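Local coordinates for uncharacterized protein (PDB 1ZJJ) that is uncharacterised but probably acts as a magnesium-dependent phosphatase of the haloacid dehalogenase superfamily, at residues Leu75-His80 against Val119-Val124; Ile86-Gly91 against Lys96-Leu101. One frame throughout, in Å; residues are numbered along the deposited sequence.

Overall arrangement
Both contacts pack a helix on the four-stranded parallel sheet that is separate from the six-stranded sheet carrying the HAD-type aspartates, and both lie away from the magnesium site formed by Asp7, Asp9 and Asp210. Contact 1 sets helix 69-80 against strand 121-124; contact 2 sets helix 92-101 against strand 86-89, which borders 121-124 in the sheet. Their centres are about 9 Å apart. Probable backbone hydrogen bonds tie the two strands, from Phe87 N to His121 O (2.9 Å) and from Ile89 N to Val123 O (3.0 Å). The two helices pack on one face of that sheet, where the sulfurs Met77 SD and Met98 SD lie 3.5 Å apart.

Contact 1: Leu75-His80 against Val119-Val124; sequences LYMSKH and VKHVVV
Met77, on helix 69-80, points its thioether end at Val123 on strand 121-124, and the two side chains meet tip to tip: Met77 CE lies 3.7 Å from Val123 CG2, with Met77 SD also close to that methyl. With its CG anti to the carbonyl carbon (chi1 -64°), Met77 runs out extended and bends only at chi3 (81°), a turn that lays CE along the strand, toward His121, while it stays on Val123 CG2. His121 is met differently. It slides past Met77 in the opposite direction, so that Met77 CE comes 4.0 Å from His121 CB and approaches the imidazole obliquely.

A long, flexible methionine can span the gap between helix and strand, whose nearest CA atoms, those of Met77 and His121, are 9.2 Å apart, while a beta-branched valine suits an extended strand and offers a compact apolar methyl. Helix 69-80 thus packs on one face of the four-stranded parallel sheet, an alpha/beta region consistent with the cap of HAD phosphatases. Met98 and Leu101 of helix 92-101, together with Ile86, also pack on Met77. The buried ring of His121 is held at both nitrogens, ND1 by Thr147 OG1 and NE2 by the backbone O of Asp82, which should fix its rotation. No hydrogen bond joins the two segments, so they adhere through apolar contact alone, with the histidine's polar needs met elsewhere.

Contact 2: Ile86-Gly91 against Lys96-Leu101; sequences IFVIGG and KEMQAL
Val88 and Met98 make the closest approach between strand 86-89 and segment 96-101 of helix 92-101, with Val88 CG2 3.7 Å from Met98 CG. Their side chains cross at a slant, the valine methyl resting against the first part of the methionine chain and lying near CB as well. The bend of Met98 at chi2 (-58°) brings its sulfur beside Ile86, whose CD1 is 4.0 Å from Met98 SD; a second bend, at chi3 (92°), then turns CE away from the strand. Ile86 CD1 also touches Leu101 CD1 at 3.8 Å. Ile86 crosses both partners at about a right angle, its CG1 branch reaching toward the helix. Beta-branched Ile86 and Val88 suit a strand, and unbranched, flexible Met98 can serve both, Val88 with its CG and Ile86 with its SD.

Strand and helix segments run nearly antiparallel, at 169°, with their axes 10.0 Å apart at closest approach. This is the first strand-helix step of a crossover between parallel neighbours: helices 92-101 and 108-115 both lie between strands 86-89 and 121-124. The chain turns through Gly90, whose backbone angles would press a side chain on the preceding carbonyl O, and Gly91, at the N-cap position of the helix.

Toward this turn the packing thins, since neither glycine has a side chain to offer and Lys96 sends its charged end away from the strand, its NZ making a long, weak ion pair with Glu92. Val88 and Leu101 are both partly exposed. On the outward flank of the helix, exposed Gln99 points away from the strand, as suits a polar amide. Buried Glu97 instead faces helix 69-80, in a salt bridge to Arg74 NE.

Contact 1: Leu75-His80 against Val119-Val124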
loop_
_atom_site.group_PDB
_atom_site.type_symbol
_atom_site.label_atom_id
_atom_site.label_comp_id
_atom_site.label_asym_id
_atom_site.label_seq_id
_atom_site.Cartn_x
_atom_site.Cartn_y
_atom_site.Cartn_z
ATOM N N LEU B 75 23.559 8.583 -0.082
ATOM C CA LEU B 75 24.148 9.870 -0.450
ATOM C C LEU B 75 23.208 11.039 -0.144
ATOM O O LEU B 75 23.648 12.108 0.292
ATOM C CB LEU B 75 24.536 9.876 -1.935
ATOM C CG LEU B 75 25.602 8.849 -2.348
ATOM C CD1 LEU B 75 25.845 8.923 -3.843
ATOM C CD2 LEU B 75 26.897 9.114 -1.591
ATOM N N TYR B 76 21.916 10.837 -0.373
ATOM C CA TYR B 76 20.937 11.880 -0.089
ATOM C C TYR B 76 20.898 12.157 1.420
ATOM O O TYR B 76 20.957 13.308 1.856
ATOM C CB TYR B 76 19.543 11.453 -0.557
ATOM C CG TYR B 76 18.470 12.422 -0.128
ATOM C CD1 TYR B 76 18.283 13.631 -0.802
ATOM C CD2 TYR B 76 17.699 12.174 1.008
ATOM C CE1 TYR B 76 17.360 14.570 -0.346
ATOM C CE2 TYR B 76 16.777 13.102 1.470
ATOM C CZ TYR B 76 16.614 14.298 0.792
ATOM O OH TYR B 76 15.714 15.222 1.268
ATOM N N MET B 77 20.787 11.088 2.208
ATOM C CA MET B 77 20.732 11.201 3.662
ATOM C C MET B 77 21.972 11.900 4.214
ATOM O O MET B 77 21.870 12.803 5.040
ATOM C CB MET B 77 20.584 9.809 4.287
ATOM C CG MET B 77 19.274 9.129 3.913
ATOM S SD MET B 77 19.165 7.404 4.416
ATOM C CE MET B 77 18.701 7.612 6.136
ATOM N N SER B 78 23.142 11.483 3.744
ATOM C CA SER B 78 24.395 12.065 4.192
ATOM C C SER B 78 24.473 13.568 3.915
ATOM O O SER B 78 24.914 14.350 4.762
ATOM C CB SER B 78 25.560 11.355 3.503
ATOM O OG SER B 78 26.792 11.709 4.099
ATOM N N LYS B 79 24.028 13.965 2.729
ATOM C CA LYS B 79 24.076 15.360 2.317
ATOM C C LYS B 79 22.982 16.280 2.847
ATOM O O LYS B 79 23.248 17.449 3.124
ATOM C CB LYS B 79 24.069 15.439 0.787
ATOM C CG LYS B 79 24.249 16.836 0.232
ATOM C CD LYS B 79 24.308 16.817 -1.288
ATOM C CE LYS B 79 24.844 18.136 -1.812
ATOM N NZ LYS B 79 24.760 18.242 -3.295
ATOM N N HIS B 80 21.770 15.760 3.013
ATOM C CA HIS B 80 20.647 16.593 3.423
ATOM C C HIS B 80 19.929 16.322 4.744
ATOM O O HIS B 80 18.990 17.038 5.074
ATOM C CB HIS B 80 19.602 16.589 2.300
ATOM C CG HIS B 80 20.132 17.047 0.980
ATOM N ND1 HIS B 80 20.543 18.344 0.753
ATOM C CD2 HIS B 80 20.334 16.382 -0.184
ATOM C CE1 HIS B 80 20.974 18.458 -0.491
ATOM N NE2 HIS B 80 20.859 17.279 -1.081
ATOM N N VAL B 119 13.741 5.818 16.671
ATOM C CA VAL B 119 14.077 5.906 15.248
ATOM C C VAL B 119 13.912 7.324 14.704
ATOM O O VAL B 119 12.880 7.956 14.925
ATOM C CB VAL B 119 13.184 4.967 14.408
ATOM C CG1 VAL B 119 13.351 5.276 12.914
ATOM C CG2 VAL B 119 13.539 3.522 14.698
ATOM N N LYS B 120 14.921 7.817 13.989
ATOM C CA LYS B 120 14.867 9.163 13.417
ATOM C C LYS B 120 14.585 9.148 11.908
ATOM O O LYS B 120 14.075 10.126 11.354
ATOM C CB LYS B 120 16.186 9.904 13.681
ATOM C CG LYS B 120 16.466 10.199 15.150
ATOM C CD LYS B 120 15.412 11.134 15.730
ATOM C CE LYS B 120 15.641 11.399 17.215
ATOM N NZ LYS B 120 16.846 12.241 17.474
ATOM N N HIS B 121 14.918 8.039 11.255
ATOM C CA HIS B 121 14.711 7.903 9.814
ATOM C C HIS B 121 14.189 6.515 9.451
ATOM O O HIS B 121 14.705 5.503 9.929
ATOM C CB HIS B 121 16.032 8.133 9.063
ATOM C CG HIS B 121 16.734 9.402 9.430
ATOM N ND1 HIS B 121 16.233 10.650 9.126
ATOM C CD2 HIS B 121 17.905 9.620 10.080
ATOM C CE1 HIS B 121 17.060 11.579 9.569
ATOM N NE2 HIS B 121 18.084 10.978 10.154
ATOM N N VAL B 122 13.161 6.472 8.608
ATOM C CA VAL B 122 12.610 5.207 8.141
ATOM C C VAL B 122 12.882 5.137 6.639
ATOM O O VAL B 122 12.465 6.015 5.886
ATOM C CB VAL B 122 11.096 5.107 8.388
ATOM C CG1 VAL B 122 10.568 3.805 7.801
ATOM C CG2 VAL B 122 10.807 5.166 9.883
ATOM N N VAL B 123 13.612 4.110 6.215
ATOM C CA VAL B 123 13.964 3.936 4.809
ATOM C C VAL B 123 13.246 2.702 4.260
ATOM O O VAL B 123 13.388 1.595 4.789
ATOM C CB VAL B 123 15.493 3.789 4.640
ATOM C CG1 VAL B 123 15.842 3.568 3.177
ATOM C CG2 VAL B 123 16.196 5.046 5.147
ATOM N N VAL B 124 12.478 2.902 3.194
ATOM C CA VAL B 124 11.690 1.830 2.605
ATOM C C VAL B 124 12.054 1.542 1.161
ATOM O O VAL B 124 11.973 2.420 0.308
ATOM C CB VAL B 124 10.186 2.183 2.655
ATOM C CG1 VAL B 124 9.336 0.995 2.204
ATOM C CG2 VAL B 124 9.804 2.627 4.059
#

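Contact 2: Ile86-Gly91 against Lys96-Leu101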
loop_
_atom_site.group_PDB
_atom_site.type_symbol
_atom_site.label_atom_id
_atom_site.label_comp_id
_atom_site.label_asym_id
_atom_site.label_seq_id
_atom_site.Cartn_x
_atom_site.Cartn_y
_atom_site.Cartn_z
ATOM N N ILE B 86 18.290 4.584 12.138
ATOM C CA ILE B 86 17.495 4.175 10.986
ATOM C C ILE B 86 16.774 2.842 11.158
ATOM O O ILE B 86 17.328 1.876 11.712
ATOM C CB ILE B 86 18.412 4.032 9.728
ATOM C CG1 ILE B 86 19.265 5.293 9.570
ATOM C CG2 ILE B 86 17.555 3.764 8.462
ATOM C CD1 ILE B 86 20.451 5.144 8.609
ATOM N N PHE B 87 15.541 2.792 10.667
ATOM C CA PHE B 87 14.780 1.553 10.667
ATOM C C PHE B 87 14.645 1.254 9.176
ATOM O O PHE B 87 14.198 2.103 8.409
ATOM C CB PHE B 87 13.396 1.729 11.277
ATOM C CG PHE B 87 12.581 0.470 11.267
ATOM C CD1 PHE B 87 12.954 -0.621 12.050
ATOM C CD2 PHE B 87 11.466 0.352 10.444
ATOM C CE1 PHE B 87 12.227 -1.814 12.016
ATOM C CE2 PHE B 87 10.730 -0.833 10.397
ATOM C CZ PHE B 87 11.112 -1.921 11.186
ATOM N N VAL B 88 15.036 0.058 8.762
ATOM C CA VAL B 88 14.982 -0.286 7.353
ATOM C C VAL B 88 14.023 -1.393 6.954
ATOM O O VAL B 88 13.902 -2.413 7.633
ATOM C CB VAL B 88 16.375 -0.704 6.843
ATOM C CG1 VAL B 88 16.303 -1.075 5.365
ATOM C CG2 VAL B 88 17.371 0.415 7.080
ATOM N N ILE B 89 13.346 -1.171 5.834
ATOM C CA ILE B 89 12.450 -2.157 5.247
ATOM C C ILE B 89 13.056 -2.344 3.865
ATOM O O ILE B 89 13.022 -1.430 3.037
ATOM C CB ILE B 89 11.000 -1.649 5.119
ATOM C CG1 ILE B 89 10.306 -1.728 6.488
ATOM C CG2 ILE B 89 10.245 -2.482 4.069
ATOM C CD1 ILE B 89 8.916 -1.102 6.524
ATOM N N GLY B 90 13.652 -3.508 3.633
ATOM C CA GLY B 90 14.268 -3.749 2.343
ATOM C C GLY B 90 15.237 -4.908 2.354
ATOM O O GLY B 90 15.356 -5.621 3.355
ATOM N N GLY B 91 15.944 -5.082 1.242
ATOM C CA GLY B 91 16.886 -6.173 1.115
ATOM C C GLY B 91 18.317 -5.860 1.498
ATOM O O GLY B 91 18.661 -4.741 1.881
ATOM N N LYS B 96 22.935 -2.758 3.696
ATOM C CA LYS B 96 24.370 -2.500 3.608
ATOM C C LYS B 96 24.681 -1.015 3.443
ATOM O O LYS B 96 25.607 -0.491 4.067
ATOM C CB LYS B 96 24.970 -3.271 2.435
ATOM C CG LYS B 96 24.756 -4.769 2.505
ATOM C CD LYS B 96 26.044 -5.503 2.793
ATOM C CE LYS B 96 25.759 -6.944 3.172
ATOM N NZ LYS B 96 26.782 -7.879 2.630
ATOM N N GLU B 97 23.917 -0.340 2.588
ATOM C CA GLU B 97 24.122 1.088 2.361
ATOM C C GLU B 97 23.820 1.885 3.624
ATOM O O GLU B 97 24.500 2.864 3.921
ATOM C CB GLU B 97 23.228 1.589 1.220
ATOM C CG GLU B 97 23.548 0.979 -0.129
ATOM C CD GLU B 97 24.895 1.419 -0.688
ATOM O OE1 GLU B 97 25.639 2.151 0.005
ATOM O OE2 GLU B 97 25.211 1.024 -1.831
ATOM N N MET B 98 22.798 1.476 4.366
ATOM C CA MET B 98 22.450 2.188 5.589
ATOM C C MET B 98 23.499 1.918 6.668
ATOM O O MET B 98 23.829 2.802 7.459
ATOM C CB MET B 98 21.050 1.788 6.068
ATOM C CG MET B 98 19.922 2.200 5.110
ATOM S SD MET B 98 19.877 3.991 4.788
ATOM C CE MET B 98 20.906 4.097 3.309
ATOM N N GLN B 99 24.035 0.702 6.691
ATOM C CA GLN B 99 25.067 0.368 7.665
ATOM C C GLN B 99 26.288 1.243 7.391
ATOM O O GLN B 99 26.942 1.717 8.321
ATOM C CB GLN B 99 25.447 -1.114 7.563
ATOM C CG GLN B 99 24.300 -2.054 7.895
ATOM C CD GLN B 99 24.679 -3.521 7.808
ATOM O OE1 GLN B 99 25.353 -3.947 6.873
ATOM N NE2 GLN B 99 24.226 -4.306 8.778
ATOM N N ALA B 100 26.573 1.466 6.110
ATOM C CA ALA B 100 27.704 2.287 5.700
ATOM C C ALA B 100 27.605 3.720 6.226
ATOM O O ALA B 100 28.626 4.377 6.439
ATOM C CB ALA B 100 27.813 2.295 4.186
ATOM N N LEU B 101 26.384 4.215 6.415
ATOM C CA LEU B 101 26.201 5.565 6.937
ATOM C C LEU B 101 26.777 5.622 8.346
ATOM O O LEU B 101 27.281 6.657 8.793
ATOM C CB LEU B 101 24.714 5.934 6.979
ATOM C CG LEU B 101 24.111 6.609 5.748
ATOM C CD1 LEU B 101 22.606 6.773 5.931
ATOM C CD2 LEU B 101 24.773 7.958 5.537
#